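Local coordinates for single-stranded DNA-binding protein (Thermus aquaticus, PDB 2FXQ) that binds single-stranded DNA and probably recruits partner proteins during DNA replication, recombination and repair, working as a homodimer, at residues I29-L34 and R55-G60; G73-V78 and D105-R110; T138-L143 and E188-D193. All blocks are in the same frame, centred on the assembly; numbering follows the deposited sequence.

How the interactions relate
Interactions 1 and 2 belong to the first SSB repeat and interaction 3 to the second, and along the chain each closes before the next opens. Residues 29-34 with 55-60 and residues 73-78 with 105-110 have centres about 14 Å apart and touch: L34 packs on I76 and V78, V56 on V78, and L32 on I76, so two strand pairings share one apolar interior. Interaction 3 lies on the opposite side of the chain's centre, its centre about 33 Å from that of interaction 1 and about 39 Å from that of interaction 2. One chain thus carries two OB-type domains, and interaction 2 also meets the second subunit of the dimer.

Interaction 1. Residues I29-L34 and R55-G60; sequences ILDLNL and RVRLLG
R57 and D31 lie side by side on one face of an antiparallel strand pair, and the arginine can be followed outward along the aspartate. CG of R57 lies anti to the backbone N (chi1 176°), which keeps the chain beside D31: CB and CG both pass OD1 of D31. CD follows the same oxygen before the chain bends at chi3. The tip then meets the carboxylate side-on. R57 NE reaches D31 OD1 at 2.8 Å and R57 NH2 reaches D31 OD2 at 2.9 Å, each oxygen using its syn lone pair, with the two planes only 13° apart. CG2 of I29 lies over one face of this guanidinium, nearest NE. A leucine in place of R57 would probably leave the D31 carboxylate without its two-nitrogen mate and freer to turn. R55 contributes a long ion pair to D31 and packs its CD and NE on CB of D31; its firmer bond runs from R55 NH1 to N33 OD1 at 2.6 Å, on a lone pair in the amide plane. I29 CG1 and L59 CD2 press together at 3.5 Å, tighter than usual. On the other face L30, L32, V56 and L58 are buried, CD1 of L32 meeting CD1 of L58, while CD1 of L34 reaches CG2 of V56. Paired backbone bonds link L30 with L58 and L32 with V56. The strands form the hairpin 28-41/47-59 of the first OB domain. Helix 61-66 covers L30 and L58 through A63 and W66, strand 5-14 packs L14 and L10 against L32, L34 and V56, and strand 97-101 pairs in parallel with the edge of 47-59 that faces away from 29-34.

Interaction 2. Residues G73-V78 and D105-R110; sequences GQLIFV and DPLEGR
L107 crosses L75 at an angle, their CB atoms 4.1 Å apart, and sends its CD1 on to CB of F77. CG of L107 stands anti to its carbonyl carbon (chi1 -54°), which turns the branched end back over the neighbouring strand between L75 and F77. CD2 of L75 touches CA of G109 (3.8 Å) as well as the end of L107; a side chain on G109 would crowd CB of L75. F77 and D105 lie side by side and point the same way: ring and carboxylate are nearly coplanar, 7° apart, and OD1 of D105 approaches the ring edge at CD2, 3.8 Å away. I76 and P106 pair on the opposite face, CD1 of I76 resting on CA and CB of the proline. Q74 crosses the same proline with its extended chain, its NE2 3.3 Å from CB of P106. That amide nitrogen also gives a weak bond to L107 O, while OE1 is held by the backbone N of E71. A water also bridges the two segments, accepting from L75 N and donating to L107 O. F77 and D105 exchange backbone bonds in both directions, although the donor F77 N stands above the carbonyl plane of D105. The second subunit borders this edge of the first OB domain: its T228 packs on Q74 and bonds weakly to P106 O, and its M134 packs on D105. The contact combines apolar packing of L75, I76, F77, P106 and L107 with backbone bonds and a polar end at Q74 and L107 O. The C-H edge of F77 would probably suit the D105 charge better than its face. P106 lacks an N-H at no cost, since I76-P106 is a non-hydrogen-bonded pair; direct backbone bonds run as far as L107 N to L75 O (2.9 Å), and only at L107 O do the weak amide bond and the water follow.

Interaction 3. Residues T138-L143 and E188-D193; sequences TRDPDL and ELRKGD
OD2 of D140 accepts the backbone N of K191 at 2.8 Å, a nearly straight bond of 169° that meets the oxygen close to its C-O axis. The carboxylate is set there by CG lying beside the backbone N of D140 (chi1 -72°), and the same OD2 rests against CA of R190 at 3.4 Å. R190 crosses D140 at an angle, its CD passing both carboxylate oxygens, with the carboxylate and guanidinium planes 53° apart. Rather than pairing with D140, R190 turns NH1 back to the carbonyl O of its neighbour L189 at 2.9 Å, from above that carbonyl's plane, and to S187 O. The ring of P141 comes against the same L189 carbonyl, its CD 3.1 Å from L189 O. K191 puts CB over CA of R139 and lays its chain along the T138 carbonyl, CE 3.3 Å from T138 O. The R139 side chain leaves the contact, and its NH2 forms a salt bridge with E175. Residues R190 to D193 make a type II beta turn with G192 at its third position; D193 N closes it on R190 O, and D193 OD1 accepts a hydrogen bond from R190 N. The contact thus joins two surface loops of the second OB domain, the one leaving strand 129-137 and the one between helix 180-186 and strand 194-207, with a side-chain carboxylate bonding to a backbone N-H within a beta turn.

Interaction 1. Residues I29-L34 and R55-G60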
loop_
_atom_site.group_PDB
_atom_site.type_symbol
_atom_site.label_atom_id
_atom_site.label_comp_id
_atom_site.label_asym_id
_atom_site.label_seq_id
_atom_site.Cartn_x
_atom_site.Cartn_y
_atom_site.Cartn_z
ATOM N N ILE A 29 4.217 -25.893 6.666
ATOM C CA ILE A 29 3.213 -24.875 7.024
ATOM C C ILE A 29 3.833 -24.111 8.181
ATOM O O ILE A 29 4.227 -24.740 9.203
ATOM C CB ILE A 29 1.908 -25.538 7.509
ATOM C CG1 ILE A 29 1.226 -26.292 6.414
ATOM C CG2 ILE A 29 0.840 -24.489 7.896
ATOM C CD1 ILE A 29 0.195 -27.301 7.002
ATOM N N LEU A 30 3.905 -22.782 8.043
ATOM C CA LEU A 30 4.353 -21.931 9.146
ATOM C C LEU A 30 3.267 -20.879 9.371
ATOM O O LEU A 30 3.052 -20.030 8.529
ATOM C CB LEU A 30 5.684 -21.259 8.820
ATOM C CG LEU A 30 6.360 -20.549 10.043
ATOM C CD1 LEU A 30 6.786 -21.616 11.106
ATOM C CD2 LEU A 30 7.578 -19.770 9.587
ATOM N N ASP A 31 2.516 -21.024 10.457
ATOM C CA ASP A 31 1.441 -20.093 10.765
ATOM C C ASP A 31 1.945 -19.031 11.713
ATOM O O ASP A 31 2.482 -19.375 12.756
ATOM C CB ASP A 31 0.283 -20.836 11.401
ATOM C CG ASP A 31 -0.571 -21.562 10.398
ATOM O OD1 ASP A 31 -0.680 -21.141 9.228
ATOM O OD2 ASP A 31 -1.200 -22.585 10.696
ATOM N N LEU A 32 1.787 -17.746 11.361
ATOM C CA LEU A 32 2.201 -16.644 12.235
ATOM C C LEU A 32 0.981 -15.983 12.796
ATOM O O LEU A 32 0.013 -15.751 12.046
ATOM C CB LEU A 32 2.894 -15.567 11.402
ATOM C CG LEU A 32 4.018 -15.954 10.427
ATOM C CD1 LEU A 32 4.681 -14.769 9.873
ATOM C CD2 LEU A 32 5.054 -16.849 11.048
ATOM N N ASN A 33 1.004 -15.628 14.077
ATOM C CA ASN A 33 -0.088 -14.867 14.612
ATOM C C ASN A 33 0.443 -13.441 14.828
ATOM O O ASN A 33 1.383 -13.232 15.629
ATOM C CB ASN A 33 -0.653 -15.501 15.896
ATOM C CG ASN A 33 -1.389 -16.804 15.604
ATOM O OD1 ASN A 33 -2.430 -16.787 14.949
ATOM N ND2 ASN A 33 -0.857 -17.925 16.074
ATOM N N LEU A 34 -0.079 -12.506 14.034
ATOM C CA LEU A 34 0.415 -11.092 14.086
ATOM C C LEU A 34 -0.578 -10.157 14.749
ATOM O O LEU A 34 -1.803 -10.391 14.710
ATOM C CB LEU A 34 0.737 -10.508 12.700
ATOM C CG LEU A 34 1.893 -11.189 11.959
ATOM C CD1 LEU A 34 2.024 -10.462 10.639
ATOM C CD2 LEU A 34 3.250 -11.151 12.725
ATOM N N ARG A 55 -4.093 -13.993 11.434
ATOM C CA ARG A 55 -3.285 -15.146 11.106
ATOM C C ARG A 55 -2.669 -14.991 9.732
ATOM O O ARG A 55 -3.322 -14.537 8.790
ATOM C CB ARG A 55 -4.121 -16.412 11.137
ATOM C CG ARG A 55 -3.309 -17.651 10.685
ATOM C CD ARG A 55 -2.555 -18.357 11.810
ATOM N NE ARG A 55 -3.230 -19.606 12.162
ATOM C CZ ARG A 55 -3.566 -19.970 13.391
ATOM N NH1 ARG A 55 -3.302 -19.193 14.429
ATOM N NH2 ARG A 55 -4.176 -21.133 13.587
ATOM N N VAL A 56 -1.395 -15.316 9.629
ATOM C CA VAL A 56 -0.708 -15.294 8.347
ATOM C C VAL A 56 -0.132 -16.696 8.146
ATOM O O VAL A 56 0.684 -17.167 8.978
ATOM C CB VAL A 56 0.419 -14.244 8.328
ATOM C CG1 VAL A 56 1.261 -14.312 7.010
ATOM C CG2 VAL A 56 -0.202 -12.817 8.427
ATOM N N ARG A 57 -0.461 -17.295 7.014
ATOM C CA ARG A 57 0.072 -18.626 6.724
ATOM C C ARG A 57 1.136 -18.590 5.620
ATOM O O ARG A 57 0.858 -18.079 4.514
ATOM C CB ARG A 57 -1.075 -19.509 6.244
ATOM C CG ARG A 57 -0.615 -20.914 5.820
ATOM C CD ARG A 57 -1.791 -21.886 5.789
ATOM N NE ARG A 57 -2.096 -22.294 7.171
ATOM C CZ ARG A 57 -2.964 -23.258 7.484
ATOM N NH1 ARG A 57 -3.654 -23.865 6.533
ATOM N NH2 ARG A 57 -3.147 -23.609 8.734
ATOM N N LEU A 58 2.316 -19.162 5.924
ATOM C CA LEU A 58 3.311 -19.493 4.901
ATOM C C LEU A 58 3.236 -20.926 4.586
ATOM O O LEU A 58 3.163 -21.802 5.505
ATOM C CB LEU A 58 4.745 -19.194 5.416
ATOM C CG LEU A 58 5.144 -17.716 5.643
ATOM C CD1 LEU A 58 4.163 -16.918 6.508
ATOM C CD2 LEU A 58 6.556 -17.664 6.267
ATOM N N LEU A 59 3.264 -21.205 3.302
ATOM C CA LEU A 59 3.277 -22.619 2.869
ATOM C C LEU A 59 4.444 -22.928 1.995
ATOM O O LEU A 59 4.791 -22.100 1.163
ATOM C CB LEU A 59 2.048 -22.878 2.014
ATOM C CG LEU A 59 0.684 -23.180 2.601
ATOM C CD1 LEU A 59 -0.252 -23.611 1.427
ATOM C CD2 LEU A 59 0.740 -24.326 3.595
ATOM N N GLY A 60 5.011 -24.147 2.089
ATOM C CA GLY A 60 6.018 -24.578 1.137
ATOM C C GLY A 60 7.339 -23.821 1.390
ATOM O O GLY A 60 7.797 -23.712 2.514
#

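Interaction 2. Residues G73-V78 and D105-R110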
loop_
_atom_site.group_PDB
_atom_site.type_symbol
_atom_site.label_atom_id
_atom_site.label_comp_id
_atom_site.label_asym_id
_atom_site.label_seq_id
_atom_site.Cartn_x
_atom_site.Cartn_y
_atom_site.Cartn_z
ATOM N N GLY A 73 7.213 -11.608 19.573
ATOM C CA GLY A 73 7.657 -10.238 19.828
ATOM C C GLY A 73 8.314 -9.590 18.605
ATOM O O GLY A 73 8.520 -8.384 18.571
ATOM N N GLN A 74 8.656 -10.389 17.602
ATOM C CA GLN A 74 9.383 -9.874 16.451
ATOM C C GLN A 74 8.412 -9.230 15.489
ATOM O O GLN A 74 7.330 -9.773 15.228
ATOM C CB GLN A 74 10.084 -11.027 15.681
ATOM C CG GLN A 74 11.065 -10.502 14.550
ATOM C CD GLN A 74 12.004 -11.604 14.051
ATOM O OE1 GLN A 74 11.859 -12.766 14.430
ATOM N NE2 GLN A 74 12.948 -11.233 13.171
ATOM N N LEU A 75 8.837 -8.126 14.915
ATOM C CA LEU A 75 8.100 -7.437 13.840
ATOM C C LEU A 75 8.349 -8.149 12.513
ATOM O O LEU A 75 9.504 -8.510 12.186
ATOM C CB LEU A 75 8.643 -6.011 13.733
ATOM C CG LEU A 75 7.802 -4.793 13.468
ATOM C CD1 LEU A 75 6.644 -4.704 14.478
ATOM C CD2 LEU A 75 8.746 -3.529 13.557
ATOM N N ILE A 76 7.278 -8.276 11.722
ATOM C CA ILE A 76 7.326 -8.995 10.456
ATOM C C ILE A 76 6.587 -8.141 9.416
ATOM O O ILE A 76 5.479 -7.655 9.651
ATOM C CB ILE A 76 6.631 -10.392 10.555
ATOM C CG1 ILE A 76 7.114 -11.246 11.752
ATOM C CG2 ILE A 76 6.734 -11.142 9.260
ATOM C CD1 ILE A 76 8.592 -11.768 11.661
ATOM N N PHE A 77 7.197 -8.012 8.253
ATOM C CA PHE A 77 6.531 -7.412 7.102
ATOM C C PHE A 77 6.018 -8.545 6.206
ATOM O O PHE A 77 6.710 -9.523 5.949
ATOM C CB PHE A 77 7.580 -6.535 6.329
ATOM C CG PHE A 77 7.088 -6.035 5.001
ATOM C CD1 PHE A 77 6.072 -5.154 4.965
ATOM C CD2 PHE A 77 7.658 -6.455 3.811
ATOM C CE1 PHE A 77 5.579 -4.638 3.717
ATOM C CE2 PHE A 77 7.210 -5.949 2.549
ATOM C CZ PHE A 77 6.182 -5.028 2.520
ATOM N N VAL A 78 4.761 -8.453 5.767
ATOM C CA VAL A 78 4.125 -9.520 4.997
ATOM C C VAL A 78 3.519 -8.898 3.751
ATOM O O VAL A 78 2.922 -7.830 3.842
ATOM C CB VAL A 78 2.900 -10.079 5.845
ATOM C CG1 VAL A 78 2.184 -11.147 5.057
ATOM C CG2 VAL A 78 3.395 -10.577 7.202
ATOM N N ASP A 105 9.331 -10.620 5.353
ATOM C CA ASP A 105 10.694 -10.149 5.679
ATOM C C ASP A 105 10.639 -9.793 7.138
ATOM O O ASP A 105 10.012 -8.801 7.533
ATOM C CB ASP A 105 11.023 -8.891 4.859
ATOM C CG ASP A 105 11.285 -9.185 3.392
ATOM O OD1 ASP A 105 10.546 -8.646 2.533
ATOM O OD2 ASP A 105 12.230 -9.903 2.996
ATOM N N PRO A 106 11.215 -10.623 7.999
ATOM C CA PRO A 106 11.329 -10.302 9.404
ATOM C C PRO A 106 12.153 -9.035 9.595
ATOM O O PRO A 106 13.093 -8.794 8.820
ATOM C CB PRO A 106 12.105 -11.536 9.949
ATOM C CG PRO A 106 11.861 -12.585 8.972
ATOM C CD PRO A 106 11.804 -11.949 7.662
ATOM N N LEU A 107 11.883 -8.258 10.627
ATOM C CA LEU A 107 12.477 -6.955 10.779
ATOM C C LEU A 107 13.169 -6.952 12.124
ATOM O O LEU A 107 12.800 -7.762 12.995
ATOM C CB LEU A 107 11.434 -5.858 10.783
ATOM C CG LEU A 107 10.521 -5.931 9.543
ATOM C CD1 LEU A 107 9.371 -4.859 9.640
ATOM C CD2 LEU A 107 11.405 -5.574 8.300
ATOM N N GLU A 108 14.167 -6.066 12.284
ATOM C CA GLU A 108 14.866 -5.926 13.555
ATOM C C GLU A 108 14.087 -5.228 14.634
ATOM O O GLU A 108 14.220 -5.570 15.812
ATOM C CB GLU A 108 16.215 -5.275 13.329
ATOM C CG GLU A 108 17.048 -6.263 12.539
ATOM C CD GLU A 108 18.426 -5.737 12.177
ATOM O OE1 GLU A 108 19.100 -6.393 11.349
ATOM O OE2 GLU A 108 18.835 -4.692 12.725
ATOM N N GLY A 109 13.267 -4.268 14.265
ATOM C CA GLY A 109 12.178 -3.835 15.148
ATOM C C GLY A 109 12.627 -3.437 16.560
ATOM O O GLY A 109 11.938 -3.724 17.560
ATOM N N ARG A 110 13.799 -2.796 16.622
ATOM C CA ARG A 110 14.406 -2.334 17.867
ATOM C C ARG A 110 14.181 -0.822 18.118
ATOM O O ARG A 110 13.094 -0.268 17.858
ATOM C CB ARG A 110 15.907 -2.671 17.864
HETATM O O HOH W 1 11.563 -7.113 15.632
#

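Interaction 3. Residues T138-L143 and E188-D193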
loop_
_atom_site.group_PDB
_atom_site.type_symbol
_atom_site.label_atom_id
_atom_site.label_comp_id
_atom_site.label_asym_id
_atom_site.label_seq_id
_atom_site.Cartn_x
_atom_site.Cartn_y
_atom_site.Cartn_z
ATOM N N THR A 138 -21.429 -9.179 -5.334
ATOM C CA THR A 138 -22.224 -10.412 -5.491
ATOM C C THR A 138 -23.695 -10.205 -5.176
ATOM O O THR A 138 -24.492 -11.073 -5.453
ATOM C CB THR A 138 -21.670 -11.549 -4.609
ATOM O OG1 THR A 138 -21.594 -11.091 -3.260
ATOM C CG2 THR A 138 -20.216 -11.834 -4.942
ATOM N N ARG A 139 -24.067 -9.061 -4.603
ATOM C CA ARG A 139 -25.457 -8.770 -4.271
ATOM C C ARG A 139 -25.582 -7.296 -4.096
ATOM O O ARG A 139 -24.577 -6.616 -3.961
ATOM C CB ARG A 139 -25.886 -9.475 -2.979
ATOM C CG ARG A 139 -25.026 -9.116 -1.817
ATOM C CD ARG A 139 -25.198 -10.073 -0.657
ATOM N NE ARG A 139 -24.367 -9.530 0.404
ATOM C CZ ARG A 139 -23.235 -10.059 0.831
ATOM N NH1 ARG A 139 -22.790 -11.224 0.353
ATOM N NH2 ARG A 139 -22.570 -9.442 1.781
ATOM N N ASP A 140 -26.795 -6.791 -4.106
ATOM C CA ASP A 140 -27.000 -5.372 -3.784
ATOM C C ASP A 140 -26.471 -5.027 -2.382
ATOM O O ASP A 140 -26.558 -5.825 -1.461
ATOM C CB ASP A 140 -28.478 -5.002 -3.854
ATOM C CG ASP A 140 -28.976 -4.963 -5.270
ATOM O OD1 ASP A 140 -30.187 -4.740 -5.478
ATOM O OD2 ASP A 140 -28.200 -5.146 -6.241
ATOM N N PRO A 141 -25.916 -3.848 -2.218
ATOM C CA PRO A 141 -25.454 -3.427 -0.875
ATOM C C PRO A 141 -26.706 -3.212 -0.036
ATOM O O PRO A 141 -27.725 -2.789 -0.542
ATOM C CB PRO A 141 -24.769 -2.099 -1.151
ATOM C CG PRO A 141 -25.485 -1.584 -2.336
ATOM C CD PRO A 141 -25.710 -2.814 -3.241
ATOM N N ASP A 142 -26.663 -3.521 1.244
ATOM C CA ASP A 142 -27.821 -3.149 2.029
ATOM C C ASP A 142 -27.446 -2.094 3.094
ATOM O O ASP A 142 -26.844 -2.420 4.072
ATOM C CB ASP A 142 -28.511 -4.395 2.592
ATOM C CG ASP A 142 -29.845 -4.077 3.204
ATOM O OD1 ASP A 142 -30.043 -4.459 4.376
ATOM O OD2 ASP A 142 -30.739 -3.432 2.597
ATOM N N LEU A 143 -27.747 -0.824 2.847
ATOM C CA LEU A 143 -27.358 0.228 3.787
ATOM C C LEU A 143 -28.116 0.042 5.101
ATOM O O LEU A 143 -29.345 -0.204 5.067
ATOM C CB LEU A 143 -27.706 1.590 3.216
ATOM C CG LEU A 143 -27.296 2.864 3.979
ATOM C CD1 LEU A 143 -25.763 2.883 4.207
ATOM C CD2 LEU A 143 -27.729 4.060 3.105
ATOM N N GLU A 188 -25.295 3.204 -3.659
ATOM C CA GLU A 188 -25.768 3.426 -5.049
ATOM C C GLU A 188 -25.356 2.279 -5.970
ATOM O O GLU A 188 -25.795 2.224 -7.100
ATOM C CB GLU A 188 -25.177 4.715 -5.673
ATOM C CG GLU A 188 -25.228 5.991 -4.846
ATOM C CD GLU A 188 -24.008 6.913 -5.092
ATOM O OE1 GLU A 188 -22.968 6.452 -5.663
ATOM O OE2 GLU A 188 -24.087 8.114 -4.711
ATOM N N LEU A 189 -24.453 1.415 -5.503
ATOM C CA LEU A 189 -23.961 0.302 -6.319
ATOM C C LEU A 189 -25.021 -0.821 -6.346
ATOM O O LEU A 189 -25.935 -0.788 -5.535
ATOM C CB LEU A 189 -22.675 -0.217 -5.670
ATOM C CG LEU A 189 -21.438 0.735 -5.481
ATOM C CD1 LEU A 189 -20.467 0.202 -4.371
ATOM C CD2 LEU A 189 -20.723 0.788 -6.773
ATOM N N ARG A 190 -24.872 -1.809 -7.234
ATOM C CA ARG A 190 -25.848 -2.899 -7.375
ATOM C C ARG A 190 -25.069 -4.162 -7.668
ATOM O O ARG A 190 -23.932 -4.082 -8.088
ATOM C CB ARG A 190 -26.776 -2.571 -8.558
ATOM C CG ARG A 190 -27.717 -1.334 -8.343
ATOM C CD ARG A 190 -28.793 -1.554 -7.246
ATOM N NE ARG A 190 -29.721 -0.435 -7.073
ATOM C CZ ARG A 190 -29.525 0.598 -6.241
ATOM N NH1 ARG A 190 -28.439 0.647 -5.478
ATOM N NH2 ARG A 190 -30.416 1.587 -6.162
ATOM N N LYS A 191 -25.691 -5.322 -7.477
ATOM C CA LYS A 191 -25.058 -6.597 -7.743
ATOM C C LYS A 191 -24.459 -6.551 -9.140
ATOM O O LYS A 191 -25.090 -6.002 -10.075
ATOM C CB LYS A 191 -26.165 -7.707 -7.658
ATOM C CG LYS A 191 -25.763 -9.072 -8.193
ATOM C CD LYS A 191 -27.028 -10.007 -8.237
ATOM C CE LYS A 191 -26.619 -11.427 -7.983
ATOM N NZ LYS A 191 -27.797 -12.327 -8.234
ATOM N N GLY A 192 -23.237 -7.054 -9.286
ATOM C CA GLY A 192 -22.564 -7.027 -10.575
ATOM C C GLY A 192 -21.564 -5.905 -10.783
ATOM O O GLY A 192 -20.637 -6.084 -11.565
ATOM N N ASP A 193 -21.726 -4.766 -10.097
ATOM C CA ASP A 193 -20.882 -3.584 -10.356
ATOM C C ASP A 193 -19.439 -3.902 -9.952
ATOM O O ASP A 193 -19.181 -4.579 -8.948
ATOM C CB ASP A 193 -21.414 -2.368 -9.542
ATOM C CG ASP A 193 -22.666 -1.765 -10.146
ATOM O OD1 ASP A 193 -23.315 -0.918 -9.455
ATOM O OD2 ASP A 193 -23.044 -2.063 -11.316
#